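Local coordinates for LPXTG cell wall surface protein (Streptococcus gordonii, PDB 4IGB) that is anchored to the peptidoglycan of the cell wall and probably serves as a surface adhesin, represented here by its N-terminal region with the N1 and N2 domains, at residues 138-143 and 149-154; 331-336 and 379-384; 362-367 and 373-378. All coordinates share one frame; numbering follows the deposited sequence.

Contact 1 (138-143 and 149-154)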
loop_
_atom_site.group_PDB
_atom_site.type_symbol
_atom_site.label_atom_id
_atom_site.label_comp_id
_atom_site.label_asym_id
_atom_site.label_seq_id
_atom_site.Cartn_x
_atom_site.Cartn_y
_atom_site.Cartn_z
ATOM N N PHE B 138 -18.004 -13.125 -6.290
ATOM C CA PHE B 138 -16.577 -13.054 -5.969
ATOM C C PHE B 138 -16.053 -11.679 -5.565
ATOM O O PHE B 138 -15.038 -11.589 -4.883
ATOM C CB PHE B 138 -15.704 -13.671 -7.077
ATOM C CG PHE B 138 -15.536 -12.806 -8.291
ATOM C CD1 PHE B 138 -14.393 -12.040 -8.454
ATOM C CD2 PHE B 138 -16.510 -12.777 -9.290
ATOM C CE1 PHE B 138 -14.227 -11.252 -9.583
ATOM C CE2 PHE B 138 -16.349 -11.984 -10.414
ATOM C CZ PHE B 138 -15.209 -11.230 -10.570
ATOM N N PHE B 139 -16.747 -10.614 -5.955
ATOM C CA PHE B 139 -16.196 -9.275 -5.801
ATOM C C PHE B 139 -17.250 -8.182 -5.876
ATOM O O PHE B 139 -18.160 -8.233 -6.709
ATOM C CB PHE B 139 -15.131 -9.040 -6.892
ATOM C CG PHE B 139 -14.541 -7.655 -6.893
ATOM C CD1 PHE B 139 -13.638 -7.268 -5.912
ATOM C CD2 PHE B 139 -14.869 -6.748 -7.892
ATOM C CE1 PHE B 139 -13.069 -5.999 -5.921
ATOM C CE2 PHE B 139 -14.302 -5.469 -7.906
ATOM C CZ PHE B 139 -13.412 -5.099 -6.920
ATOM N N SER B 140 -17.116 -7.173 -5.016
ATOM C CA SER B 140 -17.997 -6.013 -5.103
ATOM C C SER B 140 -17.252 -4.779 -4.667
ATOM O O SER B 140 -16.242 -4.859 -3.951
ATOM C CB SER B 140 -19.274 -6.190 -4.255
ATOM O OG SER B 140 -18.970 -6.197 -2.866
ATOM N N ILE B 141 -17.759 -3.638 -5.115
ATOM C CA ILE B 141 -17.260 -2.340 -4.699
ATOM C C ILE B 141 -18.412 -1.562 -4.066
ATOM O O ILE B 141 -19.455 -1.377 -4.685
ATOM C CB ILE B 141 -16.733 -1.554 -5.903
ATOM C CG1 ILE B 141 -15.649 -2.362 -6.614
ATOM C CG2 ILE B 141 -16.217 -0.184 -5.470
ATOM C CD1 ILE B 141 -15.138 -1.707 -7.888
ATOM N N SER B 142 -18.224 -1.114 -2.835
ATOM C CA SER B 142 -19.250 -0.342 -2.145
ATOM C C SER B 142 -18.676 0.236 -0.880
ATOM O O SER B 142 -17.573 -0.120 -0.458
ATOM C CB SER B 142 -20.413 -1.234 -1.734
ATOM O OG SER B 142 -20.062 -1.951 -0.562
ATOM N N GLU B 143 -19.442 1.113 -0.245
ATOM C CA GLU B 143 -19.046 1.568 1.071
ATOM C C GLU B 143 -20.035 1.117 2.137
ATOM O O GLU B 143 -20.233 1.800 3.125
ATOM C CB GLU B 143 -18.799 3.080 1.078
ATOM C CG GLU B 143 -17.597 3.472 0.222
ATOM C CD GLU B 143 -17.372 4.974 0.139
ATOM O OE1 GLU B 143 -16.253 5.422 0.429
ATOM O OE2 GLU B 143 -18.304 5.708 -0.242
ATOM N N ALA B 149 -13.527 1.175 -0.108
ATOM C CA ALA B 149 -13.094 -0.198 -0.003
ATOM C C ALA B 149 -13.729 -1.078 -1.065
ATOM O O ALA B 149 -14.743 -0.722 -1.675
ATOM C CB ALA B 149 -13.404 -0.743 1.399
ATOM N N PHE B 150 -13.115 -2.226 -1.281
ATOM C CA PHE B 150 -13.728 -3.278 -2.074
ATOM C C PHE B 150 -13.859 -4.552 -1.248
ATOM O O PHE B 150 -13.180 -4.725 -0.226
ATOM C CB PHE B 150 -12.962 -3.521 -3.378
ATOM C CG PHE B 150 -11.502 -3.831 -3.196
ATOM C CD1 PHE B 150 -11.079 -5.130 -2.959
ATOM C CD2 PHE B 150 -10.547 -2.824 -3.292
ATOM C CE1 PHE B 150 -9.731 -5.430 -2.812
ATOM C CE2 PHE B 150 -9.194 -3.109 -3.134
ATOM C CZ PHE B 150 -8.782 -4.420 -2.908
ATOM N N GLU B 151 -14.736 -5.442 -1.694
ATOM C CA GLU B 151 -15.028 -6.664 -0.967
ATOM C C GLU B 151 -14.787 -7.883 -1.834
ATOM O O GLU B 151 -15.254 -7.929 -2.958
ATOM C CB GLU B 151 -16.492 -6.633 -0.535
ATOM C CG GLU B 151 -17.005 -7.885 0.153
ATOM C CD GLU B 151 -18.341 -7.632 0.835
ATOM O OE1 GLU B 151 -18.750 -6.448 0.890
ATOM O OE2 GLU B 151 -18.982 -8.607 1.304
ATOM N N ILE B 152 -14.049 -8.860 -1.315
ATOM C CA ILE B 152 -13.846 -10.122 -2.012
ATOM C C ILE B 152 -14.450 -11.233 -1.173
ATOM O O ILE B 152 -14.254 -11.270 0.040
ATOM C CB ILE B 152 -12.360 -10.402 -2.251
ATOM C CG1 ILE B 152 -11.720 -9.239 -3.012
ATOM C CG2 ILE B 152 -12.186 -11.685 -3.029
ATOM C CD1 ILE B 152 -10.222 -9.307 -3.085
ATOM N N GLY B 153 -15.201 -12.130 -1.805
ATOM C CA GLY B 153 -15.893 -13.171 -1.060
ATOM C C GLY B 153 -17.049 -13.759 -1.850
ATOM O O GLY B 153 -17.350 -13.296 -2.953
ATOM N N ASN B 154 -17.702 -14.777 -1.286
ATOM C CA ASN B 154 -18.760 -15.503 -1.995
ATOM C C ASN B 154 -20.125 -15.356 -1.323
ATOM O O ASN B 154 -21.012 -16.192 -1.491
ATOM C CB ASN B 154 -18.401 -16.975 -2.108
ATOM C CG ASN B 154 -18.340 -17.666 -0.757
ATOM O OD1 ASN B 154 -18.334 -17.014 0.287
ATOM N ND2 ASN B 154 -18.295 -18.992 -0.774
HETATM O O HOH W 1 -18.728 -4.186 -0.864
HETATM O O HOH W 2 -18.433 -9.215 -2.657
#

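Contact 2 (331-336 and 379-384)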
loop_
_atom_site.group_PDB
_atom_site.type_symbol
_atom_site.label_atom_id
_atom_site.label_comp_id
_atom_site.label_asym_id
_atom_site.label_seq_id
_atom_site.Cartn_x
_atom_site.Cartn_y
_atom_site.Cartn_z
ATOM N N SER B 331 14.318 1.430 10.638
ATOM C CA SER B 331 15.647 0.875 10.799
ATOM C C SER B 331 16.699 1.815 10.215
ATOM O O SER B 331 17.871 1.752 10.572
ATOM C CB SER B 331 15.719 -0.485 10.105
ATOM O OG SER B 331 14.750 -1.357 10.666
ATOM N N SER B 332 16.283 2.673 9.297
ATOM C CA SER B 332 17.200 3.652 8.734
ATOM C C SER B 332 16.474 4.927 8.332
ATOM O O SER B 332 15.312 4.899 7.910
ATOM C CB SER B 332 17.911 3.068 7.512
ATOM O OG SER B 332 16.990 2.931 6.458
ATOM N N ILE B 333 17.170 6.050 8.467
ATOM C CA ILE B 333 16.703 7.302 7.915
ATOM C C ILE B 333 17.873 7.966 7.216
ATOM O O ILE B 333 18.948 8.101 7.794
ATOM C CB ILE B 333 16.171 8.246 9.000
ATOM C CG1 ILE B 333 14.925 7.650 9.679
ATOM C CG2 ILE B 333 15.854 9.613 8.405
ATOM C CD1 ILE B 333 14.437 8.491 10.910
ATOM N N GLU B 334 17.660 8.383 5.976
ATOM C CA GLU B 334 18.705 9.012 5.193
ATOM C C GLU B 334 18.105 10.136 4.375
ATOM O O GLU B 334 16.908 10.136 4.078
ATOM C CB GLU B 334 19.380 7.984 4.274
ATOM C CG GLU B 334 19.796 6.713 4.993
ATOM C CD GLU B 334 20.497 5.705 4.080
ATOM O OE1 GLU B 334 20.614 5.968 2.859
ATOM O OE2 GLU B 334 20.929 4.641 4.593
ATOM N N MET B 335 18.942 11.107 4.032
ATOM C CA MET B 335 18.550 12.190 3.160
ATOM C C MET B 335 19.577 12.209 2.047
ATOM O O MET B 335 20.784 12.219 2.310
ATOM C CB MET B 335 18.566 13.526 3.906
ATOM C CG MET B 335 17.656 13.560 5.127
ATOM S SD MET B 335 18.298 12.568 6.478
ATOM C CE MET B 335 17.322 13.244 7.846
ATOM N N VAL B 336 19.088 12.197 0.813
ATOM C CA VAL B 336 19.934 12.090 -0.363
ATOM C C VAL B 336 19.859 13.388 -1.135
ATOM O O VAL B 336 18.782 13.779 -1.588
ATOM C CB VAL B 336 19.448 10.973 -1.315
ATOM C CG1 VAL B 336 20.285 10.961 -2.586
ATOM C CG2 VAL B 336 19.501 9.614 -0.641
ATOM N N GLU B 379 22.137 4.996 16.936
ATOM C CA GLU B 379 21.993 5.700 18.214
ATOM C C GLU B 379 20.970 6.835 18.108
ATOM O O GLU B 379 20.155 7.021 19.005
ATOM C CB GLU B 379 23.344 6.238 18.727
ATOM C CG GLU B 379 23.237 7.142 19.978
ATOM C CD GLU B 379 24.479 8.030 20.231
ATOM O OE1 GLU B 379 25.622 7.518 20.109
ATOM O OE2 GLU B 379 24.311 9.238 20.553
ATOM N N TYR B 380 21.011 7.591 17.014
ATOM C CA TYR B 380 20.074 8.687 16.861
ATOM C C TYR B 380 18.662 8.143 16.740
ATOM O O TYR B 380 17.742 8.658 17.366
ATOM C CB TYR B 380 20.403 9.588 15.663
ATOM C CG TYR B 380 19.506 10.813 15.627
ATOM C CD1 TYR B 380 19.884 11.994 16.254
ATOM C CD2 TYR B 380 18.267 10.776 15.002
ATOM C CE1 TYR B 380 19.069 13.106 16.248
ATOM C CE2 TYR B 380 17.442 11.889 14.988
ATOM C CZ TYR B 380 17.847 13.050 15.612
ATOM O OH TYR B 380 17.032 14.162 15.605
ATOM N N LEU B 381 18.501 7.093 15.942
ATOM C CA LEU B 381 17.204 6.438 15.786
ATOM C C LEU B 381 16.669 5.914 17.119
ATOM O O LEU B 381 15.480 6.028 17.403
ATOM C CB LEU B 381 17.281 5.284 14.770
ATOM C CG LEU B 381 17.523 5.669 13.302
ATOM C CD1 LEU B 381 17.524 4.432 12.402
ATOM C CD2 LEU B 381 16.486 6.665 12.821
ATOM N N LYS B 382 17.552 5.326 17.919
ATOM C CA LYS B 382 17.168 4.716 19.189
ATOM C C LYS B 382 16.599 5.752 20.158
ATOM O O LYS B 382 15.730 5.446 20.966
ATOM C CB LYS B 382 18.388 4.023 19.810
ATOM C CG LYS B 382 18.134 3.296 21.116
ATOM C CD LYS B 382 19.421 2.651 21.653
ATOM C CE LYS B 382 19.199 1.936 22.998
ATOM N NZ LYS B 382 18.871 2.858 24.137
ATOM N N GLY B 383 17.104 6.977 20.068
ATOM C CA GLY B 383 16.679 8.053 20.941
ATOM C C GLY B 383 15.259 8.506 20.671
ATOM O O GLY B 383 14.664 9.211 21.477
ATOM N N ASN B 384 14.713 8.101 19.532
ATOM C CA ASN B 384 13.340 8.459 19.170
ATOM C C ASN B 384 13.045 9.967 19.257
ATOM O O ASN B 384 12.047 10.379 19.853
ATOM C CB ASN B 384 12.348 7.650 20.017
ATOM C CG ASN B 384 10.906 7.838 19.577
ATOM O OD1 ASN B 384 10.072 8.317 20.348
ATOM N ND2 ASN B 384 10.602 7.461 18.338
#

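Contact 3 (362-367 and 373-378)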
loop_
_atom_site.group_PDB
_atom_site.type_symbol
_atom_site.label_atom_id
_atom_site.label_comp_id
_atom_site.label_asym_id
_atom_site.label_seq_id
_atom_site.Cartn_x
_atom_site.Cartn_y
_atom_site.Cartn_z
ATOM N N ASP B 362 25.722 11.359 15.554
ATOM C CA ASP B 362 24.312 11.477 15.211
ATOM C C ASP B 362 24.042 11.101 13.756
ATOM O O ASP B 362 22.985 10.567 13.429
ATOM C CB ASP B 362 23.826 12.901 15.458
ATOM C CG ASP B 362 23.913 13.301 16.911
ATOM O OD1 ASP B 362 23.453 12.510 17.765
ATOM O OD2 ASP B 362 24.444 14.399 17.194
ATOM N N TYR B 363 25.000 11.393 12.887
ATOM C CA TYR B 363 24.845 11.092 11.480
ATOM C C TYR B 363 26.194 10.820 10.832
ATOM O O TYR B 363 27.248 11.139 11.396
ATOM C CB TYR B 363 24.152 12.256 10.768
ATOM C CG TYR B 363 24.978 13.525 10.713
ATOM C CD1 TYR B 363 25.832 13.783 9.644
ATOM C CD2 TYR B 363 24.896 14.467 11.728
ATOM C CE1 TYR B 363 26.582 14.951 9.591
ATOM C CE2 TYR B 363 25.639 15.634 11.688
ATOM C CZ TYR B 363 26.477 15.874 10.619
ATOM O OH TYR B 363 27.202 17.042 10.587
ATOM N N THR B 364 26.148 10.223 9.643
ATOM C CA THR B 364 27.338 10.073 8.806
ATOM C C THR B 364 27.044 10.624 7.421
ATOM O O THR B 364 25.884 10.775 7.029
ATOM C CB THR B 364 27.762 8.615 8.647
ATOM O OG1 THR B 364 26.697 7.876 8.036
ATOM C CG2 THR B 364 28.098 8.002 9.994
ATOM N N ILE B 365 28.107 10.915 6.684
ATOM C CA ILE B 365 27.982 11.563 5.396
ATOM C C ILE B 365 28.692 10.707 4.372
ATOM O O ILE B 365 29.857 10.347 4.545
ATOM C CB ILE B 365 28.644 12.940 5.388
ATOM C CG1 ILE B 365 27.914 13.907 6.322
ATOM C CG2 ILE B 365 28.681 13.498 3.977
ATOM C CD1 ILE B 365 28.594 15.259 6.401
ATOM N N GLU B 366 27.979 10.369 3.311
ATOM C CA GLU B 366 28.551 9.599 2.228
ATOM C C GLU B 366 28.487 10.448 0.977
ATOM O O GLU B 366 27.420 10.964 0.626
ATOM C CB GLU B 366 27.769 8.307 2.036
ATOM C CG GLU B 366 28.149 7.556 0.771
ATOM C CD GLU B 366 27.398 6.254 0.630
ATOM O OE1 GLU B 366 27.321 5.502 1.625
ATOM O OE2 GLU B 366 26.873 5.994 -0.470
ATOM N N LYS B 367 29.629 10.621 0.321
ATOM C CA LYS B 367 29.670 11.372 -0.922
ATOM C C LYS B 367 30.115 10.483 -2.082
ATOM O O LYS B 367 31.159 9.826 -2.014
ATOM C CB LYS B 367 30.602 12.585 -0.798
ATOM C CG LYS B 367 30.611 13.483 -2.030
ATOM C CD LYS B 367 31.498 14.699 -1.836
ATOM C CE LYS B 367 31.457 15.618 -3.054
ATOM N NZ LYS B 367 32.042 14.960 -4.270
ATOM N N THR B 373 24.933 11.956 0.755
ATOM C CA THR B 373 23.906 11.259 1.518
ATOM C C THR B 373 24.156 11.353 3.012
ATOM O O THR B 373 25.229 11.010 3.496
ATOM C CB THR B 373 23.809 9.781 1.105
ATOM O OG1 THR B 373 23.401 9.706 -0.263
ATOM C CG2 THR B 373 22.798 9.029 1.971
ATOM N N VAL B 374 23.159 11.833 3.739
ATOM C CA VAL B 374 23.241 11.858 5.190
ATOM C C VAL B 374 22.453 10.690 5.764
ATOM O O VAL B 374 21.293 10.490 5.418
ATOM C CB VAL B 374 22.710 13.172 5.770
ATOM C CG1 VAL B 374 22.646 13.082 7.297
ATOM C CG2 VAL B 374 23.580 14.323 5.313
ATOM N N LYS B 375 23.097 9.923 6.641
ATOM C CA LYS B 375 22.472 8.767 7.269
ATOM C C LYS B 375 22.484 8.968 8.766
ATOM O O LYS B 375 23.558 9.118 9.362
ATOM C CB LYS B 375 23.248 7.487 6.932
ATOM C CG LYS B 375 23.524 7.296 5.443
ATOM C CD LYS B 375 24.271 5.991 5.172
ATOM C CE LYS B 375 24.662 5.872 3.697
ATOM N NZ LYS B 375 24.992 4.465 3.320
ATOM N N MET B 376 21.302 8.984 9.377
ATOM C CA MET B 376 21.215 9.081 10.829
ATOM C C MET B 376 21.736 7.771 11.380
ATOM O O MET B 376 21.506 6.727 10.788
ATOM C CB MET B 376 19.776 9.340 11.285
ATOM C CG MET B 376 19.089 10.458 10.518
ATOM S SD MET B 376 20.082 11.974 10.421
ATOM C CE MET B 376 20.153 12.490 12.147
ATOM N N THR B 377 22.462 7.829 12.495
ATOM C CA THR B 377 23.010 6.625 13.108
ATOM C C THR B 377 21.948 5.842 13.879
ATOM O O THR B 377 20.898 6.384 14.249
ATOM C CB THR B 377 24.112 6.964 14.119
ATOM O OG1 THR B 377 23.552 7.800 15.140
ATOM C CG2 THR B 377 25.263 7.679 13.443
ATOM N N PRO B 378 22.228 4.556 14.137
ATOM C CA PRO B 378 21.352 3.740 14.982
ATOM C C PRO B 378 21.098 4.412 16.340
ATOM O O PRO B 378 19.954 4.419 16.812
ATOM C CB PRO B 378 22.149 2.446 15.149
ATOM C CG PRO B 378 22.968 2.358 13.880
ATOM C CD PRO B 378 23.331 3.775 13.546
HETATM O O HOH W 3 25.173 6.442 9.730
HETATM O O HOH W 4 26.039 9.246 -1.484
#

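Contact 1 (138-143 and 149-154)
Phe139 meets both Phe150 and Ile152 on one face of the antiparallel hairpin formed by strands 135-142 and 149-153. Its ring reaches Phe150 with CE1, which lies 3.6 Å from Phe150 CB. Ile152 CG1 sits at the ring edge, near its plane, 4.0 Å from Phe139 CD1. The two phenyl planes are inclined at 49°, so the rings neither stack nor form a T. Phe139 can lean toward the partner strand because its CG is anti to the backbone N (chi1 177°). Ile141 lies on the same face, beside Phe150.

Between the non-hydrogen-bonded pairs Phe139–Ile152 and Ile141–Phe150, Ser140 and Glu151 form a hydrogen-bonded pair. Ser140 N donates to Glu151 O at 2.9 Å. Glu151 N returns a bond to Ser140 O at 2.8 Å. Gly153 N donates to Phe138 O at 3.1 Å, but from well above the carbonyl plane.

The other face is polar. Ser140 OG lies 3.4 Å from Glu151 CB. One water joins Ser140 OG, Ser142 OG and Glu151 OE1, and it donates to the carboxylate. Glu151 OE2 bonds to Ser280 and to Tyr157, so both oxygens of this buried group have partners.

Further out, Phe138 and Phe139 both face Phe72, as a classic beta bulge. The rings of Phe138 and Phe139 each meet Phe111 edge-to-face. Strand 68-75 lies beyond one edge of the hairpin, and strand 280-287 beyond the other. The hairpin is thus the middle of an antiparallel sheet in the N-terminal domain. Its aromatic face packs into the hydrophobic core against strands 84-100 and 103-118. On the other face, the Ser280 and Tyr157 hydroxyls, a water and, weakly, Trp145 NE1 bond to the Glu151 carboxylate, which would probably ease the cost of burying its charge.

Contact 2 (331-336 and 379-384)
This strand-to-helix contact belongs to the N2 domain of the adhesin clan, where Leu381 of the short helix 378-382 packs on Ile333, the first residue of strand 333-338, and on Ser331 in the loop just before it. Strand 333-338 is part of a mixed beta sheet, and it runs between strands 371-376 and 409-417. No hydrogen bond crosses the contact. Leu381 does almost all the work on the helix side.

Its CG is anti to the carbonyl carbon (chi1 -68°), and the two methyls go to different partners, one to the strand and one to the loop before it. CD2 goes to the side chain of Ile333, coming within 3.6 Å of Ile333 CG1. CD1 goes to the backbone before the strand and lies 3.8 Å from Ser332 CA. Ile333 points toward the helix, and its extended CG1-CD1 arm meets the leucine at an angle. Ile333 also touches Met376 and Leu415.

The loop is also held by Ser331 N, which donates to Asp418 OD1. On the helix, Tyr380 packs on Ile389 and Leu357. Just after the helix, Asn384 turns to positive phi, and its N donates to Leu381 O at 3.1 Å. Leu381 CD1 touches Ser331 O at 3.3 Å, an ordinary contact; the tight one is Ile333 CD1 to Leu381 CD2, 3.3 Å, closer than usual for two methyl carbons.

Contact 3 (362-367 and 373-378)
Tyr363 CB and Val374 CG1 meet at 3.9 Å on the apolar face of the hairpin formed by strands 363-368 and 371-376. The valine methyl fits beneath the root of the tyrosine side chain, oblique to the ring. Tyr363 CG lies between the backbone N and the carbonyl carbon (chi1 67°), and the ring leads away from the partner strand. Ile365 CG1, two residues along, lies at the ring edge, in its plane. On the other flank Met376 bends at chi2, which brings its SD to 4.1 Å from Tyr363 CB; chi3 turns CE toward Asp362 O.

The opposite face carries Thr364, Glu366, Thr373 and Lys375. Here an extended lysine reaches diagonally across the hairpin to the carboxylate end of Glu366. Lys375 NZ forms a salt bridge with Glu366 OE1 at 3.1 Å, arriving from above the carboxylate plane. Thr364 OG1 lies against the root of the same lysine, 3.6 Å from Lys375 CB. One water links this hydroxyl to Lys375 O, and another links Thr373 OG1 to Glu366 O.

The backbones pair in antiparallel register through two pairs of reciprocal hydrogen bonds. Thr364 exchanges bonds with Lys375, and Glu366 with Thr373; the shortest runs from Thr373 N to Glu366 O at 2.7 Å. Thr377 N then donates to Asp362 O at 2.9 Å. Thr377 CG2 lies 3.6 Å from Asp362 C.

Thr377 is also the N-cap of helix 378-382: its OG1 bonds to Tyr380 N as well as to Arg361 O. The apolar face of the hairpin rests on strand 343-352, where Tyr363 touches Val350 and Val374 touches Leu348. Strand 371-376 continues the sheet into strand 333-338, and the chain leaves it directly into the helix.

How the contacts relate
From the N terminus, contact 1 comes first. It closes the short hairpin loop after residue 143 within the N-terminal domain. It is complete long before contact 2 opens at 331-336 in the N2 domain. Contact 2 closes only at 379-384, and the hairpin of contact 3 is nested inside that larger loop. Contacts 2 and 3 have centres about 9 Å apart. Strands 333-338 and 371-376 are hydrogen-bonded neighbours, and the latter runs on into helix 378-382, so sheet and helix are tied together. Contact 1 lies on the opposite side of the chain's centre from the other two, its centre about 40 Å from that of contact 2 and 46 Å from that of contact 3.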